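Local coordinates for protein putative aminooxidase (Propionibacterium acnes, PDB 2BA9) that probably uses a bound flavin-adenine dinucleotide to isomerise polyunsaturated fatty acids, producing conjugated linoleic acid, on a scaffold related to the flavin-containing amine oxidases, at residues Ser48-His52 with Gly53-Glu57; Asn135-Glu139 with Asp140-Pro144; Lys258-Tyr262 with Ser263-Asp267. One frame throughout, in Å; residues are numbered along the deposited sequence.

Contact 1 (Ser48-His52 with Gly53-Glu57); sequences SPNYH and GRRYE
The ring of Tyr56 stands across the pyrrolidine of Pro49 at about a right angle, and the proline presents CD to one face of it: a CH-pi contact, with Pro49 CD 4.3 Å from the centroid of the Tyr56 ring and 15° off the ring normal. The first torsion of Tyr56 (61°) sets CG between the backbone N and the carbonyl carbon, which turns the ring back over Pro49 and alongside Tyr51. There Tyr56 CE2 also meets Tyr51 CB obliquely at 3.7 Å, while the carbonyl oxygen of Asn50 lies at the ring edge.

These side chains belong to a two-residue beta hairpin with a type I' turn at His52 and Gly53. Tyr51 and Arg54 close it as an antiparallel hydrogen-bonded pair, Tyr51 N to Arg54 O being 2.8 Å.

Asn50 and Arg55 share the other face of the hairpin as a non-hydrogen-bonded pair, their amide and guanidinium planes 17° apart. Bent at chi3, the Arg55 chain swings its guanidinium side-on to one carbonyl: NE reaches Ser48 O at 2.8 Å and NH2 reaches Ser48 O at 3.1 Å, both with the oxygen in the guanidinium plane. At the base, Ser48 OG donates a very short bond, 2.5 Å, to Glu57 OE1.

Around the hairpin, Tyr56 OH bonds to Glu364 on strand 359-373, and its ring touches Ala285 of strand 277-288. Helix 204-215 lies beside the face carrying Arg55, which forms a salt bridge to Glu210.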
loop_
_atom_site.group_PDB
_atom_site.type_symbol
_atom_site.label_atom_id
_atom_site.label_comp_id
_atom_site.label_asym_id
_atom_site.label_seq_id
_atom_site.Cartn_x
_atom_site.Cartn_y
_atom_site.Cartn_z
ATOM N N SER A 48 7.838 -11.740 2.537
ATOM C CA SER A 48 7.799 -12.599 3.712
ATOM C C SER A 48 9.013 -13.547 3.788
ATOM O O SER A 48 8.924 -14.706 3.386
ATOM C CB SER A 48 6.499 -13.411 3.689
ATOM O OG SER A 48 5.402 -12.603 3.277
ATOM N N PRO A 49 10.153 -13.055 4.306
ATOM C CA PRO A 49 11.327 -13.917 4.440
ATOM C C PRO A 49 11.279 -14.893 5.613
ATOM O O PRO A 49 10.424 -14.796 6.488
ATOM C CB PRO A 49 12.485 -12.925 4.627
ATOM C CG PRO A 49 11.893 -11.543 4.495
ATOM C CD PRO A 49 10.438 -11.685 4.762
ATOM N N ASN A 50 12.235 -15.813 5.610
ATOM C CA ASN A 50 12.275 -16.905 6.558
ATOM C C ASN A 50 13.219 -16.609 7.725
ATOM O O ASN A 50 14.248 -15.937 7.565
ATOM C CB ASN A 50 12.735 -18.196 5.874
ATOM C CG ASN A 50 11.826 -18.638 4.751
ATOM O OD1 ASN A 50 10.940 -19.463 4.955
ATOM N ND2 ASN A 50 12.065 -18.127 3.549
ATOM N N TYR A 51 12.860 -17.132 8.893
ATOM C CA TYR A 51 13.729 -17.117 10.060
ATOM C C TYR A 51 13.296 -18.234 10.993
ATOM O O TYR A 51 12.154 -18.268 11.397
ATOM C CB TYR A 51 13.660 -15.782 10.801
ATOM C CG TYR A 51 14.652 -15.685 11.962
ATOM C CD1 TYR A 51 16.018 -15.555 11.718
ATOM C CD2 TYR A 51 14.229 -15.721 13.283
ATOM C CE1 TYR A 51 16.936 -15.469 12.751
ATOM C CE2 TYR A 51 15.157 -15.630 14.346
ATOM C CZ TYR A 51 16.506 -15.513 14.064
ATOM O OH TYR A 51 17.444 -15.413 15.070
ATOM N N HIS A 52 14.232 -19.120 11.336
ATOM C CA HIS A 52 13.990 -20.254 12.229
ATOM C C HIS A 52 12.718 -21.035 11.868
ATOM O O HIS A 52 11.845 -21.231 12.710
ATOM C CB HIS A 52 13.951 -19.781 13.695
ATOM C CG HIS A 52 15.303 -19.488 14.283
ATOM N ND1 HIS A 52 15.490 -19.228 15.626
ATOM C CD2 HIS A 52 16.533 -19.430 13.717
ATOM C CE1 HIS A 52 16.770 -18.996 15.858
ATOM N NE2 HIS A 52 17.428 -19.123 14.718
ATOM N N GLY A 53 12.615 -21.456 10.608
ATOM C CA GLY A 53 11.554 -22.370 10.177
ATOM C C GLY A 53 10.193 -21.752 9.890
ATOM O O GLY A 53 9.253 -22.462 9.550
ATOM N N ARG A 54 10.074 -20.434 10.033
ATOM C CA ARG A 54 8.799 -19.746 9.825
ATOM C C ARG A 54 9.074 -18.417 9.137
ATOM O O ARG A 54 10.196 -17.920 9.153
ATOM C CB ARG A 54 8.054 -19.511 11.156
ATOM C CG ARG A 54 7.706 -20.798 11.914
ATOM C CD ARG A 54 6.634 -20.619 12.979
ATOM N NE ARG A 54 7.198 -20.277 14.278
ATOM C CZ ARG A 54 6.538 -20.304 15.440
ATOM N NH1 ARG A 54 5.259 -20.682 15.497
ATOM N NH2 ARG A 54 7.171 -19.961 16.559
ATOM N N ARG A 55 8.045 -17.866 8.515
ATOM C CA ARG A 55 8.192 -16.637 7.769
ATOM C C ARG A 55 7.694 -15.445 8.561
ATOM O O ARG A 55 6.648 -15.493 9.211
ATOM C CB ARG A 55 7.467 -16.727 6.422
ATOM C CG ARG A 55 7.957 -17.884 5.549
ATOM C CD ARG A 55 7.130 -18.074 4.310
ATOM N NE ARG A 55 7.419 -17.078 3.279
ATOM C CZ ARG A 55 6.978 -17.135 2.023
ATOM N NH1 ARG A 55 6.212 -18.138 1.610
ATOM N NH2 ARG A 55 7.309 -16.183 1.164
ATOM N N TYR A 56 8.439 -14.355 8.475
ATOM C CA TYR A 56 7.999 -13.100 9.050
ATOM C C TYR A 56 7.697 -12.126 7.916
ATOM O O TYR A 56 8.010 -12.399 6.754
ATOM C CB TYR A 56 9.044 -12.541 10.019
ATOM C CG TYR A 56 10.388 -12.235 9.406
ATOM C CD1 TYR A 56 10.713 -10.946 9.006
ATOM C CD2 TYR A 56 11.345 -13.227 9.246
ATOM C CE1 TYR A 56 11.957 -10.649 8.465
ATOM C CE2 TYR A 56 12.586 -12.943 8.705
ATOM C CZ TYR A 56 12.885 -11.650 8.313
ATOM O OH TYR A 56 14.117 -11.368 7.772
ATOM N N GLU A 57 7.081 -11.000 8.262
ATOM C CA GLU A 57 6.636 -10.041 7.275
ATOM C C GLU A 57 7.538 -8.811 7.345
ATOM O O GLU A 57 7.664 -8.148 8.394
ATOM C CB GLU A 57 5.172 -9.644 7.511
ATOM C CG GLU A 57 4.135 -10.784 7.481
ATOM C CD GLU A 57 3.739 -11.245 6.074
ATOM O OE1 GLU A 57 4.581 -11.163 5.139
ATOM O OE2 GLU A 57 2.568 -11.689 5.899
#

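Contact 2 (Asn135-Glu139 with Asp140-Pro144); sequences NKVHE and DLMLP
His138 and Asp140 lie side by side and point the same way, with ring and carboxylate planes 53° apart. Here the imidazole is the acceptor: Asp140 N donates to His138 ND1 at 3.1 Å, a fairly straight bond (164°) that arrives in the ring plane. With CG anti to the backbone N (chi1 -167°), the His138 ring is placed beside Asp140, and its rotation about CB-CG turns ND1 to this amide, while His138 CE1 comes within 3.2 Å of Asp140 OD2.

Behind the pair the backbone winds through consecutive turns. Leu141 N bonds to His138 O at 2.9 Å, and Met142 N to Glu139 O at 3.0 Å. This curl carries Leu141 and Met142 back over Val137: Val137 CG2 sits 3.8 Å from Leu141 CB, and the extended Met142 chain sends its CE to 3.3 Å from Val137 O and on to the aliphatic chain of Lys136.

Farther out, Tyr125 holds the polar pair, its OH bonded to Asp140 OD2 and its ring edge-to-face with that of His138. The loop leads into helix 145-151, with Pro144 at its N-cap position, Leu141 against helix 178-184 and Met142 against helix 376-380.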
loop_
_atom_site.group_PDB
_atom_site.type_symbol
_atom_site.label_atom_id
_atom_site.label_comp_id
_atom_site.label_asym_id
_atom_site.label_seq_id
_atom_site.Cartn_x
_atom_site.Cartn_y
_atom_site.Cartn_z
ATOM N N ASN A 135 -13.624 7.907 -11.450
ATOM C CA ASN A 135 -14.898 8.490 -11.060
ATOM C C ASN A 135 -14.597 9.643 -10.100
ATOM O O ASN A 135 -14.184 9.422 -8.954
ATOM C CB ASN A 135 -15.821 7.455 -10.410
ATOM C CG ASN A 135 -15.985 6.184 -11.257
ATOM O OD1 ASN A 135 -15.524 5.104 -10.870
ATOM N ND2 ASN A 135 -16.652 6.308 -12.402
ATOM N N LYS A 136 -14.770 10.870 -10.585
ATOM C CA LYS A 136 -14.376 12.078 -9.844
ATOM C C LYS A 136 -15.133 12.197 -8.515
ATOM O O LYS A 136 -16.374 12.192 -8.478
ATOM C CB LYS A 136 -14.613 13.317 -10.717
ATOM C CG LYS A 136 -14.017 14.643 -10.207
ATOM C CD LYS A 136 -14.687 15.852 -10.945
ATOM C CE LYS A 136 -14.196 17.204 -10.439
ATOM N NZ LYS A 136 -14.916 18.400 -11.053
ATOM N N VAL A 137 -14.385 12.317 -7.425
ATOM C CA VAL A 137 -14.979 12.354 -6.090
ATOM C C VAL A 137 -15.481 13.753 -5.745
ATOM O O VAL A 137 -15.050 14.745 -6.329
ATOM C CB VAL A 137 -13.989 11.871 -5.001
ATOM C CG1 VAL A 137 -13.473 10.451 -5.321
ATOM C CG2 VAL A 137 -12.817 12.852 -4.849
ATOM N N HIS A 138 -16.409 13.807 -4.797
ATOM C CA HIS A 138 -16.889 15.060 -4.210
ATOM C C HIS A 138 -15.705 15.962 -3.824
ATOM O O HIS A 138 -14.716 15.475 -3.283
ATOM C CB HIS A 138 -17.706 14.744 -2.951
ATOM C CG HIS A 138 -18.498 15.903 -2.432
ATOM N ND1 HIS A 138 -17.914 17.012 -1.857
ATOM C CD2 HIS A 138 -19.832 16.115 -2.382
ATOM C CE1 HIS A 138 -18.857 17.857 -1.486
ATOM N NE2 HIS A 138 -20.028 17.331 -1.782
ATOM N N GLU A 139 -15.820 17.268 -4.074
ATOM C CA GLU A 139 -14.708 18.202 -3.835
ATOM C C GLU A 139 -14.140 18.122 -2.411
ATOM O O GLU A 139 -12.926 18.270 -2.195
ATOM C CB GLU A 139 -15.114 19.645 -4.171
ATOM C CG GLU A 139 -16.128 20.250 -3.212
ATOM C CD GLU A 139 -16.900 21.408 -3.808
ATOM O OE1 GLU A 139 -16.407 22.035 -4.780
ATOM O OE2 GLU A 139 -18.020 21.686 -3.310
ATOM N N ASP A 140 -15.014 17.892 -1.440
ATOM C CA ASP A 140 -14.592 17.811 -0.046
ATOM C C ASP A 140 -13.539 16.715 0.163
ATOM O O ASP A 140 -12.654 16.856 0.993
ATOM C CB ASP A 140 -15.788 17.555 0.871
ATOM C CG ASP A 140 -16.772 18.712 0.905
ATOM O OD1 ASP A 140 -16.504 19.803 0.340
ATOM O OD2 ASP A 140 -17.843 18.508 1.502
ATOM N N LEU A 141 -13.640 15.635 -0.608
ATOM C CA LEU A 141 -12.716 14.496 -0.477
ATOM C C LEU A 141 -11.321 14.777 -1.044
ATOM O O LEU A 141 -10.374 14.012 -0.816
ATOM C CB LEU A 141 -13.319 13.259 -1.154
ATOM C CG LEU A 141 -14.588 12.705 -0.490
ATOM C CD1 LEU A 141 -15.266 11.717 -1.414
ATOM C CD2 LEU A 141 -14.253 12.064 0.835
ATOM N N MET A 142 -11.208 15.878 -1.776
ATOM C CA MET A 142 -9.933 16.329 -2.342
ATOM C C MET A 142 -9.066 17.100 -1.331
ATOM O O MET A 142 -7.891 17.378 -1.595
ATOM C CB MET A 142 -10.217 17.194 -3.565
ATOM C CG MET A 142 -11.033 16.482 -4.629
ATOM S SD MET A 142 -11.143 17.410 -6.154
ATOM C CE MET A 142 -12.320 16.404 -7.088
ATOM N N LEU A 143 -9.662 17.430 -0.183
ATOM C CA LEU A 143 -8.991 18.120 0.910
ATOM C C LEU A 143 -8.202 17.140 1.782
ATOM O O LEU A 143 -8.539 15.962 1.837
ATOM C CB LEU A 143 -10.025 18.816 1.797
ATOM C CG LEU A 143 -10.741 20.024 1.216
ATOM C CD1 LEU A 143 -11.928 20.483 2.108
ATOM C CD2 LEU A 143 -9.700 21.146 1.012
ATOM N N PRO A 144 -7.159 17.635 2.498
ATOM C CA PRO A 144 -6.520 16.762 3.485
ATOM C C PRO A 144 -7.564 16.224 4.476
ATOM O O PRO A 144 -8.556 16.916 4.780
ATOM C CB PRO A 144 -5.493 17.670 4.163
ATOM C CG PRO A 144 -5.248 18.786 3.196
ATOM C CD PRO A 144 -6.532 18.970 2.453
#

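Contact 3 (Lys258-Tyr262 with Ser263-Asp267); sequences KFLDY and SDADD. With FAD (flavin-adenine dinucleotide), chain D.
Phe259 O is gripped from both faces of its carbonyl plane, by Ser263 OG at 2.7 Å and by Tyr262 N, which reaches Phe259 O at 3.2 Å. The bonds close a turn at the short helix 256-259, just after strand 249-252 of the parallel sheet in a Rossmann-type dinucleotide-binding fold.

The serine hydroxyl is not on a carbonyl lone pair but above the plane. Ser263 holds OG turned back toward the helix, lodged between its own backbone N and carbonyl carbon (chi1 65°), and the same residue lies over the Phe259 ring. Ser263 CB makes a CH-pi contact, 3.7 Å from the centroid of the Phe259 ring and 20° off its normal; OG is above the same ring nearer the rim, with Ser263 OG 3.4 Å from Phe259 CE2. One small side chain therefore shares in holding a backbone oxygen and packs over an aromatic face. The ring itself is buried against Leu250 and Leu252 of strand 249-252.

Tyr262 stands beside this pair. The carbonyl oxygen of Phe259 lies above the centre of the Tyr262 ring, and Tyr262 OH is at the edge of the Phe259 ring. Tyr262 belongs to the cofactor pocket: the adenine amino group approaches it obliquely, with Tyr262 OH 3.4 Å from FAD N6A, a proximity rather than a hydrogen bond.

Beyond Ser263 the chain makes an inverse gamma turn centred on Asp264, whose carboxylate is held by salt bridges to Arg231 and Arg394. Asp266 then N-caps helix 267-273. Where the two segments meet again the packing is tight, the methyl carbons Leu260 CD2 and Ala265 CB standing only 3.4 Å apart.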
loop_
_atom_site.group_PDB
_atom_site.type_symbol
_atom_site.label_atom_id
_atom_site.label_comp_id
_atom_site.label_asym_id
_atom_site.label_seq_id
_atom_site.Cartn_x
_atom_site.Cartn_y
_atom_site.Cartn_z
ATOM N N LYS A 258 9.649 7.338 -11.725
ATOM C CA LYS A 258 10.923 6.671 -12.019
ATOM C C LYS A 258 11.012 6.211 -13.470
ATOM O O LYS A 258 12.103 6.177 -14.055
ATOM C CB LYS A 258 11.124 5.480 -11.086
ATOM C CG LYS A 258 11.116 5.876 -9.596
ATOM C CD LYS A 258 11.995 4.933 -8.771
ATOM C CE LYS A 258 12.229 5.466 -7.356
ATOM N NZ LYS A 258 11.242 4.902 -6.426
ATOM N N PHE A 259 9.850 5.837 -14.009
ATOM C CA PHE A 259 9.646 5.448 -15.416
ATOM C C PHE A 259 10.064 6.567 -16.359
ATOM O O PHE A 259 10.539 6.308 -17.463
ATOM C CB PHE A 259 8.170 5.069 -15.624
ATOM C CG PHE A 259 7.752 4.935 -17.064
ATOM C CD1 PHE A 259 8.026 3.776 -17.784
ATOM C CD2 PHE A 259 7.040 5.957 -17.694
ATOM C CE1 PHE A 259 7.621 3.650 -19.123
ATOM C CE2 PHE A 259 6.638 5.832 -19.019
ATOM C CZ PHE A 259 6.932 4.676 -19.733
ATOM N N LEU A 260 9.903 7.810 -15.906
ATOM C CA LEU A 260 10.339 8.973 -16.671
ATOM C C LEU A 260 11.810 8.885 -17.038
ATOM O O LEU A 260 12.212 9.311 -18.124
ATOM C CB LEU A 260 10.128 10.259 -15.871
ATOM C CG LEU A 260 8.702 10.705 -15.557
ATOM C CD1 LEU A 260 8.748 11.961 -14.688
ATOM C CD2 LEU A 260 7.917 10.954 -16.850
ATOM N N ASP A 261 12.605 8.330 -16.127
ATOM C CA ASP A 261 14.059 8.305 -16.280
ATOM C C ASP A 261 14.585 7.274 -17.292
ATOM O O ASP A 261 15.767 7.312 -17.624
ATOM C CB ASP A 261 14.737 8.050 -14.921
ATOM C CG ASP A 261 14.476 9.152 -13.901
ATOM O OD1 ASP A 261 14.084 10.275 -14.283
ATOM O OD2 ASP A 261 14.675 8.878 -12.697
ATOM N N TYR A 262 13.740 6.354 -17.756
ATOM C CA TYR A 262 14.177 5.347 -18.741
ATOM C C TYR A 262 13.208 5.154 -19.923
ATOM O O TYR A 262 13.210 4.115 -20.598
ATOM C CB TYR A 262 14.478 4.009 -18.047
ATOM C CG TYR A 262 13.307 3.368 -17.324
ATOM C CD1 TYR A 262 12.429 2.519 -17.992
ATOM C CD2 TYR A 262 13.104 3.589 -15.968
ATOM C CE1 TYR A 262 11.370 1.924 -17.328
ATOM C CE2 TYR A 262 12.058 2.999 -15.300
ATOM C CZ TYR A 262 11.188 2.165 -15.979
ATOM O OH TYR A 262 10.135 1.576 -15.307
ATOM N N SER A 263 12.400 6.178 -20.181
ATOM C CA SER A 263 11.419 6.134 -21.245
ATOM C C SER A 263 11.502 7.397 -22.067
ATOM O O SER A 263 12.107 8.382 -21.643
ATOM C CB SER A 263 10.014 6.003 -20.661
ATOM O OG SER A 263 9.668 7.156 -19.921
ATOM N N ASP A 264 10.886 7.346 -23.247
ATOM C CA ASP A 264 10.618 8.530 -24.076
ATOM C C ASP A 264 9.350 9.218 -23.562
ATOM O O ASP A 264 8.392 9.435 -24.306
ATOM C CB ASP A 264 10.454 8.135 -25.554
ATOM C CG ASP A 264 9.348 7.099 -25.776
ATOM O OD1 ASP A 264 8.806 6.570 -24.790
ATOM O OD2 ASP A 264 9.030 6.791 -26.940
ATOM N N ALA A 265 9.342 9.534 -22.271
ATOM C CA ALA A 265 8.181 10.149 -21.631
ATOM C C ALA A 265 7.773 11.422 -22.372
ATOM O O ALA A 265 8.627 12.240 -22.741
ATOM C CB ALA A 265 8.486 10.461 -20.171
ATOM N N ASP A 266 6.477 11.593 -22.599
ATOM C CA ASP A 266 6.015 12.802 -23.246
ATOM C C ASP A 266 5.815 13.950 -22.244
ATOM O O ASP A 266 6.024 13.789 -21.032
ATOM C CB ASP A 266 4.789 12.536 -24.133
ATOM C CG ASP A 266 3.527 12.222 -23.363
ATOM O OD1 ASP A 266 3.395 12.592 -22.183
ATOM O OD2 ASP A 266 2.637 11.619 -23.985
ATOM N N ASP A 267 5.446 15.114 -22.774
ATOM C CA ASP A 267 5.324 16.348 -21.987
ATOM C C ASP A 267 4.422 16.166 -20.769
ATOM O O ASP A 267 4.705 16.696 -19.688
ATOM C CB ASP A 267 4.777 17.495 -22.868
ATOM C CG ASP A 267 5.832 18.111 -23.764
ATOM O OD1 ASP A 267 7.024 18.021 -23.420
ATOM O OD2 ASP A 267 5.475 18.718 -24.813
HETATM P PA FAD D . 4.790 -3.243 -5.264
HETATM O O1A FAD D . 4.244 -4.166 -4.214
HETATM O O2A FAD D . 5.777 -2.191 -4.800
HETATM O O5B FAD D . 5.552 -4.120 -6.366
HETATM C C5B FAD D . 6.093 -3.442 -7.475
HETATM C C4B FAD D . 6.970 -4.379 -8.279
HETATM O O4B FAD D . 7.468 -3.684 -9.405
HETATM C C3B FAD D . 8.155 -4.897 -7.460
HETATM O O3B FAD D . 8.195 -6.305 -7.512
HETATM C C2B FAD D . 9.349 -4.235 -8.106
HETATM O O2B FAD D . 10.556 -4.982 -7.945
HETATM C C1B FAD D . 8.834 -4.001 -9.537
HETATM N N9A FAD D . 9.604 -2.928 -10.190
HETATM C C8A FAD D . 9.826 -1.649 -9.723
HETATM N N7A FAD D . 10.609 -0.985 -10.619
HETATM C C5A FAD D . 10.888 -1.827 -11.652
HETATM C C6A FAD D . 11.651 -1.693 -12.830
HETATM N N6A FAD D . 11.954 -0.436 -13.289
HETATM N N1A FAD D . 11.712 -2.766 -13.713
HETATM C C2A FAD D . 11.092 -3.973 -13.425
HETATM N N3A FAD D . 10.348 -4.094 -12.259
HETATM C C4A FAD D . 10.262 -3.056 -11.381
HETATM N N1 FAD D . -1.235 -3.715 1.957
HETATM C C2 FAD D . -2.455 -4.151 2.433
HETATM O O2 FAD D . -3.367 -4.403 1.645
HETATM N N3 FAD D . -2.656 -4.276 3.793
HETATM C C4 FAD D . -1.633 -3.995 4.675
HETATM O O4 FAD D . -1.842 -4.136 5.890
HETATM C C4X FAD D . -0.391 -3.567 4.194
HETATM N N5 FAD D . 0.651 -3.255 5.050
HETATM C C5X FAD D . 1.923 -2.990 4.581
HETATM C C6 FAD D . 2.985 -2.820 5.467
HETATM C C7 FAD D . 4.269 -2.591 4.977
HETATM C C7M FAD D . 5.392 -2.430 5.961
HETATM C C8 FAD D . 4.486 -2.521 3.603
HETATM C C8M FAD D . 5.847 -2.274 3.027
HETATM C C9 FAD D . 3.417 -2.686 2.727
HETATM C C9A FAD D . 2.124 -2.912 3.200
HETATM N N10 FAD D . 1.026 -3.061 2.334
HETATM C C10 FAD D . -0.201 -3.451 2.821
HETATM C "C1'" FAD D . 1.052 -2.486 0.957
HETATM C "C2'" FAD D . 1.187 -3.566 -0.110
HETATM O "O2'" FAD D . 2.229 -4.488 0.192
HETATM C "C3'" FAD D . 1.440 -2.866 -1.436
HETATM O "O3'" FAD D . 0.453 -1.850 -1.630
HETATM C "C4'" FAD D . 1.434 -3.860 -2.586
HETATM O "O4'" FAD D . 2.579 -4.704 -2.544
HETATM C "C5'" FAD D . 1.355 -3.084 -3.893
HETATM O "O5'" FAD D . 1.652 -3.926 -4.971
HETATM P P FAD D . 2.188 -3.297 -6.365
HETATM O O1P FAD D . 2.500 -4.401 -7.358
HETATM O O2P FAD D . 1.151 -2.353 -6.868
HETATM O O3P FAD D . 3.561 -2.539 -6.021
#

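Overall arrangement
The three contacts are local and follow one another along the chain in the order 1, 2, 3, all within the range of the flavin-containing amine oxidoreductase family. They touch nowhere: the centres of contacts 1 and 2 are about 41 Å apart, on opposite sides of the chain's centre, those of 1 and 3 about 37 Å, and those of 2 and 3 about 28 Å. Contact 1 is a hairpin beside the large mixed sheet, contact 2 a loop among helices, and contact 3 follows a strand of the parallel sheet. Two lie near the cofactor: Tyr262 of contact 3 in the pocket at the adenine, and the Glu57 side chain of contact 1 about 7 Å from FAD.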